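Local coordinates for BauA (Acinetobacter baumannii, PDB 6HCP), which serves as the outer-membrane receptor for ferric preacinetobactin and takes up iron, probably as a TonB-dependent transporter, at residues 256-260 against 687-691; 361-367 against 425-431; 417-423 against 443-449. One frame throughout, in Å; residues are numbered along the deposited sequence.

Contact 1: 256-260 against 687-691; sequences RGVNV and LTNLA. With EDO (1,2-ethanediol), chain J.
A classic beta bulge joins the two segments, with Asn689 and Leu690 both facing Val258. Val258 N donates to Leu690 O (2.8 Å), and Leu690 N donates back to Val258 O (2.9 Å). Two asparagines extend this single antiparallel bridge. Asn689 N bonds to Asn259 OD1 at 3.0 Å, almost in line with the side-chain C=O. Asn689 OD1 in turn accepts Val260 N at 2.9 Å, on a lone pair in the carbonyl plane. That bond is nearly straight, at 169°. The two side chains cross at about a right angle, with their amide planes 50° apart. Thr688 OG1 lies between its own backbone N and carbonyl carbon (chi1 58°). From there it donates to Arg256 O, 2.8 Å away, again on a lone pair. Gly257 CA passes 3.0 Å from Leu690 O, which leaves no room there for a beta carbon. A water links Asn259 ND2 to Leu687 O. The Arg256 guanidinium meets ethanediol edge-on, NH1 lying 3.0 Å from O2. Its NE bonds to Ser321 O, and Tyr317 makes a cation-pi contact with it. The whole is a bulged pairing of the short strand 258-259 with a loop, at one end of a TonB-dependent receptor barrel, probably the extracellular end.

Contact 2: 361-367 against 425-431; sequences VKHQWVA and LADTLSF
Val361 lies against the ring of Phe431, the two side chains pointing the same way. Its CG1 sits 4.3 Å above the ring plane, over the centre, and its CG2 is 3.7 Å from Phe431 CD2. The segments are neighbouring antiparallel strands of the transmembrane beta-barrel. Lys362 with Ser430, Gln364 with Thr428 and Val366 with Ala426 are hydrogen-bonded pairs, each closed by two backbone N-H to O bonds. His363, Trp365, Ala367, Leu425, Asp427 and Leu429, in the non-hydrogen-bonded pairs, point to one face. There His363 ND1 donates to Asp427 OD2 at 2.7 Å. The bond is fairly straight (162°) and uses the syn lone pair of the carboxylate. Ring and carboxylate are nearly coplanar, 23° apart. Asp427 has CG anti to its backbone N (chi1 -172°), which carries the carboxylate across to the histidine. His363 NE2 bonds to Thr358 OG1, so both nitrogens are held, and the ring stacks on Phe356. Leu429 CD2 also touches His363 CE1 (3.6 Å). Further along this face Leu425 CD1 meets Ala367 CB at 3.8 Å. Bound detergent molecules touch Trp365, Ala367 and Leu425, consistent with the lipid-facing side. On the other face Val366 and Ala426 pack on Phe51 and Leu52. Thr428 OG1 bonds to Thr439 OG1 and also to a water, at 2.9 Å; that water donates to Gln364 O at 2.8 Å.

Contact 3: 417-423 against 443-449; sequences TLSTSSF and RHQTVKA. With EDO (1,2-ethanediol), chain N.
Strands 417-423 and 443-449 run antiparallel, their directions 169° apart and their axes approaching to 4.7 Å. They form part of a beta hairpin in the barrel wall. Ser419 with Lys448, Ser421 with Thr446 and Phe423 with His444 are hydrogen-bonded pairs, each with two backbone bonds. Their side chains share the face where detergent lies near Phe423. The Thr446 N to Ser421 O bond (2.8 Å) is nearly straight (173°). Ethanediol rests on this face: its O2 is 3.1 Å from Ser421 OG, and its C1 is 3.6 Å from Thr446 CG2. The other face turns to the barrel interior. There Leu418 CD1 and Thr420 CG2 both touch Val447 CG2, each at 3.8 Å. Val447 also packs on Met151. Gln445 bends at chi2 (79°), which lays its NE2 by Thr420 CB and gives it a weak bond to Thr446 O (3.4 Å). Arg443 NH2 bonds to Leu147 O and NH1 to Asn368 OD1; Phe51 makes a cation-pi contact with the same guanidinium. Ser422 OG, itself bonded to Thr370 OG1, accepts Arg443 NH1 near the guanidinium plane at 2.9 Å.

Overall arrangement
Contacts 2 and 3 share strand 412-431, at different points along it, and pair it with the barrel strands on its two sides. Their centres are about 25 Å apart. Contact 1 lies elsewhere, about 34 Å from contact 2 and 16 Å from contact 3 between nearest atoms, and joins chain parts over 400 residues apart. All three are partly buried. Contacts 2 and 3 are regular ladders with one face toward or near bound detergent and the other toward the barrel interior. Contact 2 carries its main polar side-chain bond on the detergent side, whereas contact 3 places a buried arginine inside. Contact 1 has a single bridge, and asparagine and threonine side chains supply much of its bonding.

Contact 1: 256-260 against 687-691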
loop_
_atom_site.group_PDB
_atom_site.type_symbol
_atom_site.label_atom_id
_atom_site.label_comp_id
_atom_site.label_asym_id
_atom_site.label_seq_id
_atom_site.Cartn_x
_atom_site.Cartn_y
_atom_site.Cartn_z
ATOM N N ARG A 256 -16.544 -18.296 -9.847
ATOM C CA ARG A 256 -17.088 -19.668 -9.805
ATOM C C ARG A 256 -16.097 -20.615 -9.124
ATOM O O ARG A 256 -16.483 -21.665 -8.580
ATOM C CB ARG A 256 -17.419 -20.138 -11.226
ATOM C CG ARG A 256 -17.971 -21.558 -11.320
ATOM C CD ARG A 256 -19.307 -21.660 -10.601
ATOM N NE ARG A 256 -20.003 -22.921 -10.827
ATOM C CZ ARG A 256 -21.287 -23.149 -10.523
ATOM N NH1 ARG A 256 -22.067 -22.183 -10.044
ATOM N NH2 ARG A 256 -21.819 -24.317 -10.832
ATOM N N GLY A 257 -14.801 -20.297 -9.223
ATOM C CA GLY A 257 -13.731 -21.162 -8.725
ATOM C C GLY A 257 -13.294 -22.227 -9.717
ATOM O O GLY A 257 -13.833 -22.360 -10.822
ATOM N N VAL A 258 -12.254 -22.959 -9.328
ATOM C CA VAL A 258 -11.561 -23.858 -10.215
ATOM C C VAL A 258 -11.316 -25.188 -9.493
ATOM O O VAL A 258 -11.160 -25.250 -8.267
ATOM C CB VAL A 258 -10.254 -23.229 -10.733
ATOM C CG1 VAL A 258 -10.540 -21.931 -11.478
ATOM C CG2 VAL A 258 -9.253 -22.999 -9.611
ATOM N N ASN A 259 -11.134 -26.217 -10.303
ATOM C CA ASN A 259 -10.856 -27.588 -9.857
ATOM C C ASN A 259 -9.384 -27.930 -10.084
ATOM O O ASN A 259 -8.761 -27.464 -11.030
ATOM C CB ASN A 259 -11.792 -28.579 -10.553
ATOM C CG ASN A 259 -13.228 -28.424 -10.091
ATOM O OD1 ASN A 259 -13.474 -27.867 -9.023
ATOM N ND2 ASN A 259 -14.182 -28.735 -10.957
ATOM N N VAL A 260 -8.869 -28.815 -9.225
ATOM C CA VAL A 260 -7.523 -29.298 -9.283
ATOM C C VAL A 260 -7.564 -30.830 -9.174
ATOM O O VAL A 260 -8.520 -31.404 -8.640
ATOM C CB VAL A 260 -6.641 -28.672 -8.188
ATOM C CG1 VAL A 260 -6.337 -27.218 -8.496
ATOM C CG2 VAL A 260 -7.256 -28.785 -6.793
ATOM N N LEU A 687 -19.065 -26.107 -4.534
ATOM C CA LEU A 687 -19.236 -26.776 -5.842
ATOM C C LEU A 687 -17.917 -26.951 -6.608
ATOM O O LEU A 687 -17.821 -27.866 -7.390
ATOM C CB LEU A 687 -20.277 -26.050 -6.696
ATOM C CG LEU A 687 -21.676 -25.963 -6.077
ATOM C CD1 LEU A 687 -22.665 -25.395 -7.084
ATOM C CD2 LEU A 687 -22.157 -27.317 -5.554
ATOM N N THR A 688 -16.916 -26.094 -6.388
ATOM C CA THR A 688 -15.612 -26.250 -7.041
ATOM C C THR A 688 -14.537 -26.290 -5.948
ATOM O O THR A 688 -14.807 -25.971 -4.797
ATOM C CB THR A 688 -15.318 -25.120 -8.043
ATOM O OG1 THR A 688 -15.382 -23.886 -7.326
ATOM C CG2 THR A 688 -16.264 -25.085 -9.227
ATOM N N ASN A 689 -13.312 -26.678 -6.314
ATOM C CA ASN A 689 -12.268 -27.003 -5.332
ATOM C C ASN A 689 -11.655 -25.755 -4.680
ATOM O O ASN A 689 -11.336 -25.785 -3.483
ATOM C CB ASN A 689 -11.139 -27.826 -5.947
ATOM C CG ASN A 689 -11.534 -29.211 -6.421
ATOM O OD1 ASN A 689 -10.870 -29.733 -7.305
ATOM N ND2 ASN A 689 -12.573 -29.817 -5.836
ATOM N N LEU A 690 -11.428 -24.685 -5.472
ATOM C CA LEU A 690 -10.639 -23.546 -5.036
ATOM C C LEU A 690 -11.221 -22.250 -5.595
ATOM O O LEU A 690 -11.705 -22.221 -6.707
ATOM C CB LEU A 690 -9.210 -23.650 -5.578
ATOM C CG LEU A 690 -8.365 -24.835 -5.148
ATOM C CD1 LEU A 690 -7.022 -24.768 -5.860
ATOM C CD2 LEU A 690 -8.173 -24.873 -3.649
ATOM N N ALA A 691 -11.030 -21.169 -4.843
ATOM C CA ALA A 691 -11.247 -19.830 -5.322
ATOM C C ALA A 691 -10.287 -18.905 -4.571
ATOM O O ALA A 691 -9.920 -19.167 -3.436
ATOM C CB ALA A 691 -12.678 -19.416 -5.103
HETATM C C1 EDO J . -26.399 -23.030 -8.078
HETATM O O1 EDO J . -26.447 -24.458 -8.047
HETATM C C2 EDO J . -25.004 -22.626 -8.524
HETATM O O2 EDO J . -25.041 -21.822 -9.711
HETATM O O HOH W 1 -17.024 -28.553 -9.992
#

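Contact 2: 361-367 against 425-431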
loop_
_atom_site.group_PDB
_atom_site.type_symbol
_atom_site.label_atom_id
_atom_site.label_comp_id
_atom_site.label_asym_id
_atom_site.label_seq_id
_atom_site.Cartn_x
_atom_site.Cartn_y
_atom_site.Cartn_z
ATOM N N VAL A 361 -41.030 -24.230 41.854
ATOM C CA VAL A 361 -40.495 -24.400 40.484
ATOM C C VAL A 361 -41.381 -23.638 39.499
ATOM O O VAL A 361 -42.577 -23.825 39.478
ATOM C CB VAL A 361 -40.393 -25.887 40.105
ATOM C CG1 VAL A 361 -39.850 -26.067 38.691
ATOM C CG2 VAL A 361 -39.554 -26.648 41.110
ATOM N N LYS A 362 -40.778 -22.710 38.746
ATOM C CA LYS A 362 -41.474 -21.932 37.763
ATOM C C LYS A 362 -41.337 -22.613 36.387
ATOM O O LYS A 362 -40.264 -23.076 36.023
ATOM C CB LYS A 362 -40.893 -20.517 37.702
ATOM C CG LYS A 362 -41.126 -19.671 38.945
ATOM C CD LYS A 362 -40.539 -18.277 38.824
ATOM C CE LYS A 362 -40.691 -17.472 40.098
ATOM N NZ LYS A 362 -39.563 -16.527 40.283
ATOM N N HIS A 363 -42.426 -22.594 35.628
ATOM C CA HIS A 363 -42.516 -23.210 34.306
ATOM C C HIS A 363 -42.822 -22.132 33.273
ATOM O O HIS A 363 -43.746 -21.320 33.442
ATOM C CB HIS A 363 -43.588 -24.311 34.279
ATOM C CG HIS A 363 -43.299 -25.484 35.153
ATOM N ND1 HIS A 363 -43.035 -26.732 34.623
ATOM C CD2 HIS A 363 -43.327 -25.637 36.504
ATOM C CE1 HIS A 363 -42.874 -27.598 35.609
ATOM N NE2 HIS A 363 -42.957 -26.929 36.780
ATOM N N GLN A 364 -42.041 -22.143 32.184
ATOM C CA GLN A 364 -42.314 -21.330 31.006
ATOM C C GLN A 364 -42.277 -22.260 29.795
ATOM O O GLN A 364 -41.261 -22.921 29.586
ATOM C CB GLN A 364 -41.212 -20.284 30.822
ATOM C CG GLN A 364 -41.676 -18.869 30.550
ATOM C CD GLN A 364 -40.491 -17.948 30.741
ATOM O OE1 GLN A 364 -40.260 -17.430 31.830
ATOM N NE2 GLN A 364 -39.579 -17.991 29.786
ATOM N N TRP A 365 -43.401 -22.375 29.090
ATOM C CA TRP A 365 -43.551 -23.383 28.061
ATOM C C TRP A 365 -43.966 -22.711 26.760
ATOM O O TRP A 365 -44.518 -21.607 26.752
ATOM C CB TRP A 365 -44.555 -24.473 28.479
ATOM C CG TRP A 365 -45.929 -23.923 28.728
ATOM C CD1 TRP A 365 -46.414 -23.482 29.925
ATOM C CD2 TRP A 365 -46.976 -23.720 27.769
ATOM N NE1 TRP A 365 -47.683 -23.001 29.765
ATOM C CE2 TRP A 365 -48.055 -23.124 28.455
ATOM C CE3 TRP A 365 -47.113 -23.971 26.399
ATOM C CZ2 TRP A 365 -49.256 -22.802 27.829
ATOM C CZ3 TRP A 365 -48.290 -23.619 25.773
ATOM C CH2 TRP A 365 -49.343 -23.030 26.474
ATOM N N VAL A 366 -43.766 -23.448 25.659
ATOM C CA VAL A 366 -44.193 -23.036 24.364
ATOM C C VAL A 366 -44.600 -24.278 23.559
ATOM O O VAL A 366 -44.001 -25.337 23.701
ATOM C CB VAL A 366 -43.072 -22.250 23.646
ATOM C CG1 VAL A 366 -41.762 -23.017 23.643
ATOM C CG2 VAL A 366 -43.470 -21.857 22.234
ATOM N N ALA A 367 -45.610 -24.101 22.710
ATOM C CA ALA A 367 -46.039 -25.139 21.791
ATOM C C ALA A 367 -46.320 -24.476 20.450
ATOM O O ALA A 367 -47.010 -23.470 20.396
ATOM C CB ALA A 367 -47.266 -25.857 22.305
ATOM N N LEU A 425 -42.994 -28.794 21.270
ATOM C CA LEU A 425 -43.351 -28.458 22.644
ATOM C C LEU A 425 -42.066 -28.388 23.461
ATOM O O LEU A 425 -41.226 -29.279 23.369
ATOM C CB LEU A 425 -44.307 -29.530 23.189
ATOM C CG LEU A 425 -44.742 -29.385 24.646
ATOM C CD1 LEU A 425 -45.595 -28.134 24.842
ATOM C CD2 LEU A 425 -45.516 -30.611 25.087
ATOM N N ALA A 426 -41.964 -27.366 24.328
ATOM C CA ALA A 426 -40.880 -27.295 25.285
ATOM C C ALA A 426 -41.345 -26.617 26.578
ATOM O O ALA A 426 -42.233 -25.788 26.566
ATOM C CB ALA A 426 -39.680 -26.565 24.718
ATOM N N ASP A 427 -40.685 -27.009 27.667
ATOM C CA ASP A 427 -40.877 -26.404 28.972
ATOM C C ASP A 427 -39.504 -26.103 29.557
ATOM O O ASP A 427 -38.600 -26.949 29.493
ATOM C CB ASP A 427 -41.648 -27.344 29.905
ATOM C CG ASP A 427 -42.060 -26.732 31.247
ATOM O OD1 ASP A 427 -42.140 -25.477 31.339
ATOM O OD2 ASP A 427 -42.424 -27.527 32.156
ATOM N N THR A 428 -39.375 -24.901 30.133
ATOM C CA THR A 428 -38.217 -24.544 30.917
ATOM C C THR A 428 -38.655 -24.459 32.388
ATOM O O THR A 428 -39.512 -23.658 32.726
ATOM C CB THR A 428 -37.585 -23.216 30.465
ATOM O OG1 THR A 428 -37.158 -23.300 29.105
ATOM C CG2 THR A 428 -36.394 -22.841 31.317
ATOM N N LEU A 429 -38.081 -25.339 33.208
ATOM C CA LEU A 429 -38.313 -25.409 34.626
ATOM C C LEU A 429 -37.193 -24.634 35.322
ATOM O O LEU A 429 -36.030 -25.017 35.176
ATOM C CB LEU A 429 -38.303 -26.872 35.068
ATOM C CG LEU A 429 -39.424 -27.762 34.532
ATOM C CD1 LEU A 429 -39.154 -28.189 33.097
ATOM C CD2 LEU A 429 -39.560 -28.992 35.394
ATOM N N SER A 430 -37.572 -23.647 36.151
ATOM C CA SER A 430 -36.599 -22.816 36.912
ATOM C C SER A 430 -36.736 -23.086 38.414
ATOM O O SER A 430 -37.818 -22.889 38.952
ATOM C CB SER A 430 -36.785 -21.352 36.628
ATOM O OG SER A 430 -36.682 -21.086 35.242
ATOM N N PHE A 431 -35.665 -23.647 38.993
ATOM C CA PHE A 431 -35.531 -24.042 40.398
ATOM C C PHE A 431 -34.669 -23.002 41.130
ATOM O O PHE A 431 -33.811 -22.345 40.508
ATOM C CB PHE A 431 -34.805 -25.385 40.534
ATOM C CG PHE A 431 -35.385 -26.543 39.765
ATOM C CD1 PHE A 431 -35.183 -26.665 38.396
ATOM C CD2 PHE A 431 -36.070 -27.555 40.427
ATOM C CE1 PHE A 431 -35.592 -27.807 37.721
ATOM C CE2 PHE A 431 -36.547 -28.663 39.740
ATOM C CZ PHE A 431 -36.325 -28.778 38.380
HETATM O O HOH W 2 -39.466 -22.785 27.506
#

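Contact 3: 417-423 against 443-449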
loop_
_atom_site.group_PDB
_atom_site.type_symbol
_atom_site.label_atom_id
_atom_site.label_comp_id
_atom_site.label_asym_id
_atom_site.label_seq_id
_atom_site.Cartn_x
_atom_site.Cartn_y
_atom_site.Cartn_z
ATOM N N THR A 417 -40.874 -29.424 -5.914
ATOM C CA THR A 417 -41.531 -28.897 -4.750
ATOM C C THR A 417 -40.841 -29.458 -3.506
ATOM O O THR A 417 -40.236 -30.526 -3.530
ATOM C CB THR A 417 -43.038 -29.210 -4.698
ATOM O OG1 THR A 417 -43.188 -30.575 -4.304
ATOM C CG2 THR A 417 -43.751 -28.959 -6.009
ATOM N N LEU A 418 -40.977 -28.704 -2.412
ATOM C CA LEU A 418 -40.559 -29.104 -1.107
ATOM C C LEU A 418 -41.613 -28.632 -0.109
ATOM O O LEU A 418 -42.106 -27.497 -0.170
ATOM C CB LEU A 418 -39.207 -28.467 -0.781
ATOM C CG LEU A 418 -38.607 -28.854 0.576
ATOM C CD1 LEU A 418 -38.372 -30.346 0.654
ATOM C CD2 LEU A 418 -37.289 -28.102 0.805
ATOM N N SER A 419 -41.990 -29.540 0.789
ATOM C CA SER A 419 -42.981 -29.271 1.820
ATOM C C SER A 419 -42.465 -29.811 3.150
ATOM O O SER A 419 -41.975 -30.946 3.210
ATOM C CB SER A 419 -44.309 -29.902 1.477
ATOM O OG SER A 419 -44.871 -29.289 0.337
ATOM N N THR A 420 -42.577 -28.994 4.203
ATOM C CA THR A 420 -42.192 -29.416 5.548
ATOM C C THR A 420 -43.228 -28.915 6.547
ATOM O O THR A 420 -43.916 -27.906 6.327
ATOM C CB THR A 420 -40.809 -28.903 5.973
ATOM O OG1 THR A 420 -40.864 -27.482 6.128
ATOM C CG2 THR A 420 -39.710 -29.240 4.998
ATOM N N SER A 421 -43.428 -29.701 7.606
ATOM C CA SER A 421 -44.301 -29.260 8.685
ATOM C C SER A 421 -43.765 -29.828 10.001
ATOM O O SER A 421 -43.014 -30.819 9.992
ATOM C CB SER A 421 -45.707 -29.688 8.434
ATOM O OG SER A 421 -45.789 -31.093 8.575
ATOM N N SER A 422 -44.038 -29.133 11.107
ATOM C CA SER A 422 -43.614 -29.645 12.401
ATOM C C SER A 422 -44.598 -29.230 13.500
ATOM O O SER A 422 -45.373 -28.277 13.350
ATOM C CB SER A 422 -42.202 -29.211 12.740
ATOM O OG SER A 422 -42.167 -27.879 13.220
ATOM N N PHE A 423 -44.478 -29.934 14.626
ATOM C CA PHE A 423 -45.191 -29.610 15.839
ATOM C C PHE A 423 -44.174 -29.781 16.955
ATOM O O PHE A 423 -43.463 -30.788 17.016
ATOM C CB PHE A 423 -46.471 -30.455 15.977
ATOM C CG PHE A 423 -47.333 -30.458 14.725
ATOM C CD1 PHE A 423 -46.909 -31.105 13.564
ATOM C CD2 PHE A 423 -48.508 -29.718 14.655
ATOM C CE1 PHE A 423 -47.639 -31.024 12.380
ATOM C CE2 PHE A 423 -49.259 -29.676 13.483
ATOM C CZ PHE A 423 -48.784 -30.263 12.333
ATOM N N ARG A 443 -39.858 -32.214 19.081
ATOM C CA ARG A 443 -40.489 -31.756 17.879
ATOM C C ARG A 443 -40.643 -32.935 16.908
ATOM O O ARG A 443 -39.758 -33.749 16.758
ATOM C CB ARG A 443 -39.688 -30.615 17.249
ATOM C CG ARG A 443 -40.249 -30.112 15.931
ATOM C CD ARG A 443 -39.522 -28.880 15.378
ATOM N NE ARG A 443 -39.498 -27.760 16.304
ATOM C CZ ARG A 443 -40.549 -27.027 16.649
ATOM N NH1 ARG A 443 -41.654 -27.068 15.911
ATOM N NH2 ARG A 443 -40.471 -26.252 17.729
ATOM N N HIS A 444 -41.801 -32.984 16.259
ATOM C CA HIS A 444 -42.081 -33.981 15.257
ATOM C C HIS A 444 -42.101 -33.260 13.914
ATOM O O HIS A 444 -42.819 -32.288 13.736
ATOM C CB HIS A 444 -43.419 -34.704 15.528
ATOM C CG HIS A 444 -43.689 -35.823 14.572
ATOM N ND1 HIS A 444 -43.028 -37.030 14.665
ATOM C CD2 HIS A 444 -44.541 -35.926 13.524
ATOM C CE1 HIS A 444 -43.397 -37.800 13.657
ATOM N NE2 HIS A 444 -44.354 -37.174 12.977
ATOM N N GLN A 445 -41.259 -33.739 12.999
ATOM C CA GLN A 445 -40.950 -33.053 11.744
ATOM C C GLN A 445 -41.333 -33.968 10.570
ATOM O O GLN A 445 -40.950 -35.130 10.561
ATOM C CB GLN A 445 -39.452 -32.751 11.689
ATOM C CG GLN A 445 -39.006 -32.079 10.393
ATOM C CD GLN A 445 -39.321 -30.606 10.409
ATOM O OE1 GLN A 445 -38.961 -29.877 11.338
ATOM N NE2 GLN A 445 -39.999 -30.154 9.377
ATOM N N THR A 446 -42.000 -33.398 9.569
ATOM C CA THR A 446 -42.295 -34.094 8.340
ATOM C C THR A 446 -41.692 -33.340 7.148
ATOM O O THR A 446 -41.665 -32.130 7.141
ATOM C CB THR A 446 -43.810 -34.303 8.174
ATOM O OG1 THR A 446 -44.272 -34.999 9.336
ATOM C CG2 THR A 446 -44.156 -35.143 6.963
ATOM N N VAL A 447 -41.381 -34.074 6.074
ATOM C CA VAL A 447 -40.856 -33.481 4.842
ATOM C C VAL A 447 -41.268 -34.343 3.646
ATOM O O VAL A 447 -41.261 -35.582 3.715
ATOM C CB VAL A 447 -39.329 -33.335 4.910
ATOM C CG1 VAL A 447 -38.649 -34.661 5.124
ATOM C CG2 VAL A 447 -38.770 -32.648 3.679
ATOM N N LYS A 448 -41.558 -33.665 2.533
ATOM C CA LYS A 448 -41.770 -34.320 1.264
ATOM C C LYS A 448 -41.203 -33.442 0.144
ATOM O O LYS A 448 -41.556 -32.279 0.058
ATOM C CB LYS A 448 -43.264 -34.542 1.008
ATOM C CG LYS A 448 -43.565 -35.341 -0.250
ATOM C CD LYS A 448 -45.028 -35.671 -0.435
ATOM C CE LYS A 448 -45.234 -36.475 -1.701
ATOM N NZ LYS A 448 -46.665 -36.711 -1.976
ATOM N N ALA A 449 -40.481 -34.080 -0.780
ATOM C CA ALA A 449 -39.988 -33.431 -2.010
ATOM C C ALA A 449 -40.574 -34.144 -3.231
ATOM O O ALA A 449 -40.720 -35.388 -3.241
ATOM C CB ALA A 449 -38.468 -33.444 -2.051
HETATM C C1 EDO N . -44.876 -32.846 4.322
HETATM O O1 EDO N . -45.970 -33.035 3.431
HETATM C C2 EDO N . -45.147 -31.557 5.075
HETATM O O2 EDO N . -46.475 -31.597 5.608
HETATM O O HOH W 3 -43.503 -31.488 -1.838
HETATM O O HOH W 4 -44.740 -33.380 11.476
#